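Local coordinates for protein 3-keto-5-aminohexanoate cleavage enzyme (Burkholderia xenovorans LB400, PDB 3E49) that probably catalyses zinc-dependent cleavage of a beta-keto acid, 3-keto-5-aminohexanoate, as a TIM-barrel enzyme of the beta-keto acid cleavage family, at residues S116-L121 with D145-N150; M106-S111 with K304-V309; S22-L27 with G267-T272. All coordinates share one frame; numbering follows the deposited sequence.

Contact 1: S116-L121 with D145-N150; sequences SMNFGL and DLVFKN
Ser116 and Asn150 close one end of a short antiparallel pairing whose regular part is the bridge between Met117 and Phe148, a hydrogen-bonded pair. In that bridge Phe148 N reaches Met117 O at 2.8 Å and Met117 N reaches Phe148 O at 3.0 Å. The serine hydroxyl adds a third bond beyond these two. Ser116 CB stands 3.5 Å from Phe148 O and faces the methyl CG1 of Val147 at 4.3 Å. Beyond it, Ser116 OG lies anti to the carbonyl carbon of Ser116 (chi1 -58°) and accepts the N-H of Asn150, with Asn150 N to Ser116 OG 2.8 Å; the angle of 166° at the hydrogen shows a nearly straight bond. The same hydroxyl is also hydrogen-bonded to Asn118 OD1 of the second subunit, so two bonds grip this buried oxygen.

On the sheet face shared by Met117 and Phe148, the selenomethionine Met117 CG lies at the edge of the Phe148 ring, near its plane, and is 4.1 Å from Phe148 CB. Phe119 lies alongside Phe148 with its ring almost perpendicular, the planes 89° apart and the centroids separated by 5.0 Å. Their closest carbons are modelled too near each other, so the fine detail of this pair is doubtful.

Asn118 ND2 bonds Asn150 O of the second subunit, and Asn150 O accepts from Asn118 ND2 of that subunit, which places the pairing at a subunit interface. The arrangement is a short two-stranded antiparallel sheet, strands 117-118 and 147-148, in the connection from TIM-barrel strand 109-113 to helix 152-163, with the side chain of Phe148 about 8 Å from the bound zinc ion.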
loop_
_atom_site.group_PDB
_atom_site.type_symbol
_atom_site.label_atom_id
_atom_site.label_comp_id
_atom_site.label_asym_id
_atom_site.label_seq_id
_atom_site.Cartn_x
_atom_site.Cartn_y
_atom_site.Cartn_z
ATOM N N SER A 116 23.347 -0.662 -9.945
ATOM C CA SER A 116 23.936 -1.925 -10.366
ATOM C C SER A 116 22.975 -3.031 -9.949
ATOM O O SER A 116 22.329 -2.955 -8.912
ATOM C CB SER A 116 25.319 -2.155 -9.720
ATOM O OG SER A 116 26.244 -1.120 -10.023
HETATM N N MSE A 117 22.827 -4.035 -10.798
HETATM C CA MSE A 117 21.890 -5.113 -10.535
HETATM C C MSE A 117 22.191 -6.358 -11.355
HETATM O O MSE A 117 22.866 -6.276 -12.370
HETATM C CB MSE A 117 20.488 -4.639 -10.974
HETATM C CG MSE A 117 20.453 -4.145 -12.500
HETATM SE SE MSE A 117 18.658 -3.557 -12.870
HETATM C CE MSE A 117 17.691 -5.345 -12.925
ATOM N N ASN A 118 21.692 -7.511 -10.905
ATOM C CA ASN A 118 21.711 -8.677 -11.749
ATOM C C ASN A 118 20.650 -8.510 -12.872
ATOM O O ASN A 118 19.638 -7.830 -12.707
ATOM C CB ASN A 118 21.378 -9.949 -10.925
ATOM C CG ASN A 118 22.378 -10.225 -9.831
ATOM O OD1 ASN A 118 23.488 -9.721 -9.866
ATOM N ND2 ASN A 118 22.005 -11.092 -8.868
ATOM N N PHE A 119 20.910 -9.114 -14.017
ATOM C CA PHE A 119 19.992 -9.171 -15.151
ATOM C C PHE A 119 19.861 -10.655 -15.490
ATOM O O PHE A 119 20.737 -11.216 -16.142
ATOM C CB PHE A 119 20.563 -8.455 -16.367
ATOM C CG PHE A 119 19.994 -7.130 -16.617
ATOM C CD1 PHE A 119 20.411 -6.036 -15.901
ATOM C CD2 PHE A 119 19.053 -6.961 -17.620
ATOM C CE1 PHE A 119 19.874 -4.792 -16.163
ATOM C CE2 PHE A 119 18.504 -5.730 -17.874
ATOM C CZ PHE A 119 18.919 -4.642 -17.152
ATOM N N GLY A 120 18.798 -11.291 -15.046
ATOM C CA GLY A 120 18.643 -12.721 -15.268
ATOM C C GLY A 120 17.943 -13.002 -16.575
ATOM O O GLY A 120 16.715 -12.992 -16.637
ATOM N N LEU A 121 18.719 -13.248 -17.621
ATOM C CA LEU A 121 18.173 -13.502 -18.950
ATOM C C LEU A 121 18.123 -14.978 -19.299
ATOM O O LEU A 121 17.359 -15.381 -20.164
ATOM C CB LEU A 121 18.979 -12.762 -20.009
ATOM C CG LEU A 121 19.163 -11.236 -19.891
ATOM C CD1 LEU A 121 19.772 -10.771 -21.177
ATOM C CD2 LEU A 121 17.871 -10.502 -19.598
ATOM N N ASP A 145 26.056 -15.000 -14.568
ATOM C CA ASP A 145 27.259 -14.625 -13.831
ATOM C C ASP A 145 27.721 -13.193 -14.058
ATOM O O ASP A 145 28.826 -12.831 -13.707
ATOM C CB ASP A 145 28.396 -15.610 -14.140
ATOM C CG ASP A 145 28.607 -15.831 -15.633
ATOM O OD1 ASP A 145 27.844 -16.631 -16.253
ATOM O OD2 ASP A 145 29.574 -15.236 -16.181
ATOM N N LEU A 146 26.873 -12.348 -14.586
ATOM C CA LEU A 146 27.329 -10.975 -14.824
ATOM C C LEU A 146 26.462 -9.926 -14.117
ATOM O O LEU A 146 25.279 -10.129 -13.852
ATOM C CB LEU A 146 27.510 -10.734 -16.331
ATOM C CG LEU A 146 28.653 -11.598 -16.961
ATOM C CD1 LEU A 146 28.679 -11.429 -18.459
ATOM C CD2 LEU A 146 30.081 -11.334 -16.371
ATOM N N VAL A 147 27.089 -8.820 -13.743
ATOM C CA VAL A 147 26.385 -7.750 -13.057
ATOM C C VAL A 147 26.205 -6.625 -14.039
ATOM O O VAL A 147 27.116 -6.347 -14.803
ATOM C CB VAL A 147 27.218 -7.240 -11.848
ATOM C CG1 VAL A 147 26.654 -5.950 -11.313
ATOM C CG2 VAL A 147 27.238 -8.277 -10.746
ATOM N N PHE A 148 25.044 -5.987 -14.054
ATOM C CA PHE A 148 24.892 -4.795 -14.865
ATOM C C PHE A 148 25.383 -3.684 -13.928
ATOM O O PHE A 148 24.689 -3.323 -12.987
ATOM C CB PHE A 148 23.445 -4.575 -15.308
ATOM C CG PHE A 148 23.275 -3.463 -16.334
ATOM C CD1 PHE A 148 24.266 -3.208 -17.292
ATOM C CD2 PHE A 148 22.079 -2.745 -16.421
ATOM C CE1 PHE A 148 24.094 -2.227 -18.269
ATOM C CE2 PHE A 148 21.896 -1.766 -17.414
ATOM C CZ PHE A 148 22.908 -1.510 -18.332
ATOM N N LYS A 149 26.598 -3.206 -14.170
ATOM C CA LYS A 149 27.250 -2.228 -13.312
ATOM C C LYS A 149 26.882 -0.791 -13.635
ATOM O O LYS A 149 27.038 -0.348 -14.749
ATOM C CB LYS A 149 28.783 -2.391 -13.374
ATOM C CG LYS A 149 29.599 -1.235 -12.719
ATOM C CD LYS A 149 31.146 -1.466 -12.780
ATOM C CE LYS A 149 31.948 -0.333 -12.111
ATOM N NZ LYS A 149 31.877 0.970 -12.853
ATOM N N ASN A 150 26.347 -0.103 -12.634
ATOM C CA ASN A 150 25.939 1.280 -12.706
ATOM C C ASN A 150 26.181 1.858 -11.302
ATOM O O ASN A 150 25.217 2.050 -10.567
ATOM C CB ASN A 150 24.440 1.328 -13.016
ATOM C CG ASN A 150 24.099 0.875 -14.431
ATOM O OD1 ASN A 150 24.411 1.572 -15.393
ATOM N ND2 ASN A 150 23.379 -0.244 -14.555
#

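Contact 2: M106-S111 with K304-V309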
loop_
_atom_site.group_PDB
_atom_site.type_symbol
_atom_site.label_atom_id
_atom_site.label_comp_id
_atom_site.label_asym_id
_atom_site.label_seq_id
_atom_site.Cartn_x
_atom_site.Cartn_y
_atom_site.Cartn_z
HETATM N N MSE A 106 25.022 13.474 -28.720
HETATM C CA MSE A 106 24.390 14.463 -27.868
HETATM C C MSE A 106 22.894 14.544 -28.088
HETATM O O MSE A 106 22.350 15.602 -28.421
HETATM C CB MSE A 106 25.046 15.819 -28.111
HETATM C CG MSE A 106 26.521 15.753 -27.813
HETATM SE SE MSE A 106 27.423 17.438 -28.245
HETATM C CE MSE A 106 29.173 16.838 -27.987
ATOM N N PRO A 107 22.196 13.421 -27.877
ATOM C CA PRO A 107 20.750 13.384 -28.098
ATOM C C PRO A 107 19.977 14.220 -27.065
ATOM O O PRO A 107 20.528 14.617 -26.080
ATOM C CB PRO A 107 20.439 11.878 -27.959
ATOM C CG PRO A 107 21.436 11.395 -27.026
ATOM C CD PRO A 107 22.694 12.148 -27.336
ATOM N N GLU A 108 18.705 14.478 -27.315
ATOM C CA GLU A 108 17.855 15.213 -26.383
ATOM C C GLU A 108 17.638 14.384 -25.125
ATOM O O GLU A 108 17.521 14.911 -24.028
ATOM C CB GLU A 108 16.506 15.472 -27.032
ATOM C CG GLU A 108 16.532 16.569 -28.112
ATOM C CD GLU A 108 15.180 16.812 -28.661
ATOM O OE1 GLU A 108 14.540 17.817 -28.250
ATOM O OE2 GLU A 108 14.740 16.008 -29.515
ATOM N N LEU A 109 17.558 13.078 -25.332
ATOM C CA LEU A 109 17.376 12.127 -24.241
ATOM C C LEU A 109 18.389 11.004 -24.335
ATOM O O LEU A 109 18.774 10.611 -25.448
ATOM C CB LEU A 109 15.971 11.487 -24.312
ATOM C CG LEU A 109 14.770 12.202 -23.750
ATOM C CD1 LEU A 109 13.453 11.483 -24.175
ATOM C CD2 LEU A 109 14.924 12.374 -22.221
ATOM N N ALA A 110 18.766 10.460 -23.171
ATOM C CA ALA A 110 19.558 9.249 -23.103
ATOM C C ALA A 110 18.996 8.427 -21.943
ATOM O O ALA A 110 18.514 9.007 -20.955
ATOM C CB ALA A 110 21.027 9.561 -22.863
ATOM N N SER A 111 19.041 7.102 -22.038
ATOM C CA SER A 111 18.545 6.286 -20.937
ATOM C C SER A 111 19.634 6.243 -19.889
ATOM O O SER A 111 20.810 6.373 -20.225
ATOM C CB SER A 111 18.187 4.888 -21.434
ATOM O OG SER A 111 19.358 4.163 -21.777
ATOM N N LYS A 304 15.802 19.906 -25.193
ATOM C CA LYS A 304 16.533 20.981 -25.905
ATOM C C LYS A 304 16.134 21.286 -27.361
ATOM O O LYS A 304 16.454 22.364 -27.882
ATOM C CB LYS A 304 18.029 20.740 -25.795
ATOM C CG LYS A 304 18.560 19.525 -26.532
ATOM C CD LYS A 304 20.066 19.402 -26.332
ATOM C CE LYS A 304 20.577 18.092 -26.869
ATOM N NZ LYS A 304 22.088 17.984 -26.891
ATOM N N GLY A 305 15.420 20.382 -28.022
ATOM C CA GLY A 305 14.986 20.628 -29.394
ATOM C C GLY A 305 15.678 19.715 -30.389
ATOM O O GLY A 305 16.873 19.414 -30.240
ATOM N N PRO A 306 14.934 19.308 -31.430
ATOM C CA PRO A 306 15.349 18.319 -32.423
ATOM C C PRO A 306 16.545 18.702 -33.249
ATOM O O PRO A 306 17.163 17.837 -33.869
ATOM C CB PRO A 306 14.119 18.192 -33.331
ATOM C CG PRO A 306 13.345 19.427 -33.126
ATOM C CD PRO A 306 13.599 19.858 -31.723
ATOM N N GLN A 307 16.841 19.994 -33.302
ATOM C CA GLN A 307 17.948 20.465 -34.089
ATOM C C GLN A 307 19.175 20.643 -33.233
ATOM O O GLN A 307 20.274 20.693 -33.756
ATOM C CB GLN A 307 17.568 21.754 -34.833
ATOM C CG GLN A 307 16.318 21.602 -35.736
ATOM C CD GLN A 307 16.429 20.464 -36.777
ATOM O OE1 GLN A 307 17.523 20.140 -37.272
ATOM N NE2 GLN A 307 15.285 19.866 -37.118
ATOM N N ASN A 308 19.012 20.667 -31.917
ATOM C CA ASN A 308 20.142 20.773 -31.001
ATOM C C ASN A 308 20.808 19.434 -30.678
ATOM O O ASN A 308 21.147 19.147 -29.535
ATOM C CB ASN A 308 19.680 21.481 -29.743
ATOM C CG ASN A 308 19.307 22.919 -30.015
ATOM O OD1 ASN A 308 20.109 23.661 -30.558
ATOM N ND2 ASN A 308 18.097 23.314 -29.655
ATOM N N VAL A 309 21.029 18.629 -31.705
ATOM C CA VAL A 309 21.686 17.334 -31.541
ATOM C C VAL A 309 22.831 17.220 -32.543
ATOM O O VAL A 309 22.848 17.940 -33.540
ATOM C CB VAL A 309 20.675 16.173 -31.717
ATOM C CG1 VAL A 309 19.508 16.301 -30.686
ATOM C CG2 VAL A 309 20.137 16.140 -33.127
HETATM O O HOH W 1 17.302 17.701 -23.791
#
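Glu108 and Lys304 pass each other at a slant, their CG atoms 3.9 Å apart, and each carries its polar end to the backbone of the opposite segment. The lysine leaves its CA with CG between the backbone N and the carbonyl carbon (chi1 68°) and then runs fully extended, which brings NZ to Met106 O at 2.8 Å. It arrives from above that carbonyl plane, 47° out of it, and it also bonds Asn165 O, so the ammonium spans two backbone oxygens.

The glutamate reaches the other way: OE1 accepts the N-H of Gly305 at 2.7 Å. The bond is short but bent, 133° at the hydrogen, and the donor sits above the carboxylate plane. Arg298 NE forms a salt bridge to the same OE1, so this oxygen takes both a backbone N-H and a guanidinium, which probably stabilises the charge of the buried acid. Glu108 immediately precedes strand 109-113 of the TIM barrel, and Lys304 follows helix 294-301, so the contact lies where a barrel strand begins, the end remote from the usual active-site rim, and joins the C-terminal tail to it.

Past Lys304 the tail folds into a type I turn from Gly305 to Asn308, and Asn308 ND2 reaches back to Lys304 O at 2.6 Å. That turn returns Val309 to the contact, where its methyl CG1 lies 3.9 Å from Glu108 CG. Between the backbones, one water donates to Glu108 O at 2.8 Å and accepts from Lys304 N at 3.0 Å, bridging the segments.

Contact 3: S22-L27 with G267-T272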
loop_
_atom_site.group_PDB
_atom_site.type_symbol
_atom_site.label_atom_id
_atom_site.label_comp_id
_atom_site.label_asym_id
_atom_site.label_seq_id
_atom_site.Cartn_x
_atom_site.Cartn_y
_atom_site.Cartn_z
ATOM N N SER A 22 16.986 -14.626 -33.238
ATOM C CA SER A 22 16.373 -15.941 -33.407
ATOM C C SER A 22 15.033 -16.055 -32.684
ATOM O O SER A 22 14.266 -16.964 -32.944
ATOM C CB SER A 22 17.333 -17.024 -32.921
ATOM O OG SER A 22 18.525 -17.021 -33.702
HETATM N N MSE A 23 14.760 -15.146 -31.758
HETATM C CA MSE A 23 13.512 -15.163 -31.002
HETATM C C MSE A 23 12.324 -14.678 -31.782
HETATM O O MSE A 23 11.186 -15.055 -31.502
HETATM C CB MSE A 23 13.655 -14.288 -29.764
HETATM C CG MSE A 23 14.765 -14.693 -28.856
HETATM SE SE MSE A 23 14.741 -13.742 -27.180
HETATM C CE MSE A 23 16.162 -14.525 -26.505
ATOM N N SER A 24 12.558 -13.776 -32.733
ATOM C CA SER A 24 11.487 -13.252 -33.526
ATOM C C SER A 24 12.045 -12.690 -34.787
ATOM O O SER A 24 13.026 -11.934 -34.733
ATOM C CB SER A 24 10.790 -12.116 -32.821
ATOM O OG SER A 24 9.856 -11.491 -33.679
ATOM N N PRO A 25 11.389 -12.989 -35.921
ATOM C CA PRO A 25 11.845 -12.471 -37.206
ATOM C C PRO A 25 11.517 -10.971 -37.354
ATOM O O PRO A 25 12.001 -10.298 -38.288
ATOM C CB PRO A 25 11.053 -13.312 -38.191
ATOM C CG PRO A 25 9.773 -13.567 -37.502
ATOM C CD PRO A 25 10.178 -13.811 -36.071
ATOM N N TYR A 26 10.747 -10.444 -36.401
ATOM C CA TYR A 26 10.340 -9.066 -36.421
ATOM C C TYR A 26 11.234 -8.155 -35.591
ATOM O O TYR A 26 11.051 -6.920 -35.623
ATOM C CB TYR A 26 8.884 -8.965 -35.963
ATOM C CG TYR A 26 7.983 -9.893 -36.712
ATOM C CD1 TYR A 26 7.766 -9.711 -38.058
ATOM C CD2 TYR A 26 7.370 -10.971 -36.081
ATOM C CE1 TYR A 26 6.951 -10.548 -38.774
ATOM C CE2 TYR A 26 6.536 -11.842 -36.791
ATOM C CZ TYR A 26 6.340 -11.620 -38.143
ATOM O OH TYR A 26 5.520 -12.407 -38.898
ATOM N N LEU A 27 12.220 -8.722 -34.896
ATOM C CA LEU A 27 13.173 -7.900 -34.093
ATOM C C LEU A 27 14.061 -7.100 -35.053
ATOM O O LEU A 27 14.749 -7.690 -35.892
ATOM C CB LEU A 27 14.054 -8.758 -33.181
ATOM C CG LEU A 27 14.948 -8.045 -32.143
ATOM C CD1 LEU A 27 14.028 -7.381 -31.117
ATOM C CD2 LEU A 27 15.928 -8.976 -31.435
ATOM N N GLY A 267 0.775 -15.517 -27.022
ATOM C CA GLY A 267 1.252 -16.445 -28.055
ATOM C C GLY A 267 1.294 -15.927 -29.493
ATOM O O GLY A 267 1.403 -16.715 -30.438
ATOM N N GLU A 268 1.241 -14.606 -29.676
ATOM C CA GLU A 268 1.239 -14.043 -31.001
ATOM C C GLU A 268 2.341 -12.984 -31.031
ATOM O O GLU A 268 2.328 -12.041 -30.245
ATOM C CB GLU A 268 -0.133 -13.462 -31.244
ATOM C CG GLU A 268 -0.451 -13.108 -32.644
ATOM C CD GLU A 268 -1.845 -12.474 -32.781
ATOM O OE1 GLU A 268 -2.763 -12.789 -31.959
ATOM O OE2 GLU A 268 -2.006 -11.661 -33.732
ATOM N N LEU A 269 3.336 -13.194 -31.879
ATOM C CA LEU A 269 4.425 -12.257 -31.990
ATOM C C LEU A 269 3.949 -10.949 -32.617
ATOM O O LEU A 269 3.126 -10.947 -33.543
ATOM C CB LEU A 269 5.554 -12.836 -32.849
ATOM C CG LEU A 269 6.328 -14.036 -32.315
ATOM C CD1 LEU A 269 7.213 -14.548 -33.400
ATOM C CD2 LEU A 269 7.144 -13.710 -31.088
ATOM N N ALA A 270 4.461 -9.846 -32.085
ATOM C CA ALA A 270 4.214 -8.526 -32.637
ATOM C C ALA A 270 4.978 -8.409 -33.959
ATOM O O ALA A 270 6.197 -8.631 -33.994
ATOM C CB ALA A 270 4.665 -7.441 -31.665
ATOM N N GLU A 271 4.274 -8.058 -35.032
ATOM C CA GLU A 271 4.933 -7.923 -36.336
ATOM C C GLU A 271 5.718 -6.623 -36.453
ATOM O O GLU A 271 6.732 -6.553 -37.156
ATOM C CB GLU A 271 3.925 -8.045 -37.480
ATOM C CG GLU A 271 3.280 -9.421 -37.502
ATOM C CD GLU A 271 2.405 -9.639 -38.718
ATOM O OE1 GLU A 271 2.266 -8.707 -39.535
ATOM O OE2 GLU A 271 1.868 -10.755 -38.846
ATOM N N THR A 272 5.224 -5.586 -35.790
ATOM C CA THR A 272 5.926 -4.323 -35.725
ATOM C C THR A 272 5.817 -3.722 -34.308
ATOM O O THR A 272 5.037 -4.184 -33.454
ATOM C CB THR A 272 5.370 -3.341 -36.773
ATOM O OG1 THR A 272 3.998 -2.984 -36.477
ATOM C CG2 THR A 272 5.423 -4.013 -38.166
HETATM O O HOH W 2 8.093 -9.972 -32.401
HETATM O O HOH W 3 9.429 -5.498 -36.749
#
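Tyr26 and Glu271 approach to 5.5 Å between CA atoms where the type I turn Ser24-Leu27 stands against the chain leaving strand 268-269, with no direct hydrogen bond across. The Tyr26 ring carries most of the contact. Glu271 CA lies over one of its faces, 3.8 Å from the centroid and 16° off the ring normal, a CH-pi contact. Pro25 CG is over the opposite face, so the ring is layered between its own neighbour in the turn and the facing segment. Leu269 meets the ring at its edge, CB to Tyr26 CD2 at 4.1 Å, while its CD1 methyl touches Pro25 CD and Ser24 OG, each at 4.1 Å. Further out, the extended glutamate runs alongside the tyrosine in the same direction: its CG is 3.8 Å from Tyr26 CZ, and the carboxylate is turned only 23° from the ring plane.

Water supplies the polar link. Ser24 OG, set anti to the backbone N (chi1 172°), accepts the N-H of Tyr26 in an ST turn, Tyr26 N to Ser24 OG 3.0 Å, and donates to a water that in turn donates to Ala270 O at 2.8 Å. A second water lies between Tyr26 O and Glu271 O, although its separation from Tyr26 O is too short to be trusted.

Met23 packs on Phe128 and Leu262, and Leu269 on Trp263. Segment 22-27 belongs to the loop from strand 10-13 to helix 31-44; segment 267-272 leads from strand 253-256 into helix 273-286, which Thr272 N-caps. Since strands 10-13 and 253-256 pair in parallel, the contact joins two adjacent beta-alpha loops at the seam of the TIM barrel.

How the contacts relate
From the N terminus, 22-27 comes first, in the loop after strand 10-13, and 106-111 follows on the way into strand 109-113. Contact 1 opens at 116-121 and closes first, at 145-150, within the long connection after that strand. The chain then completes the barrel before 267-272 closes contact 3 and 304-309 closes contact 2. Contact 1 therefore nests within both larger loops, while contacts 2 and 3 cross and lie on opposite sides of the chain's centre, 30 Å apart between centres. Contact 3 joins the first and last barrel-strand loops, contact 2 ties the tail to strand 109-113, and contact 1 pairs two short strands at the interface with the second subunit.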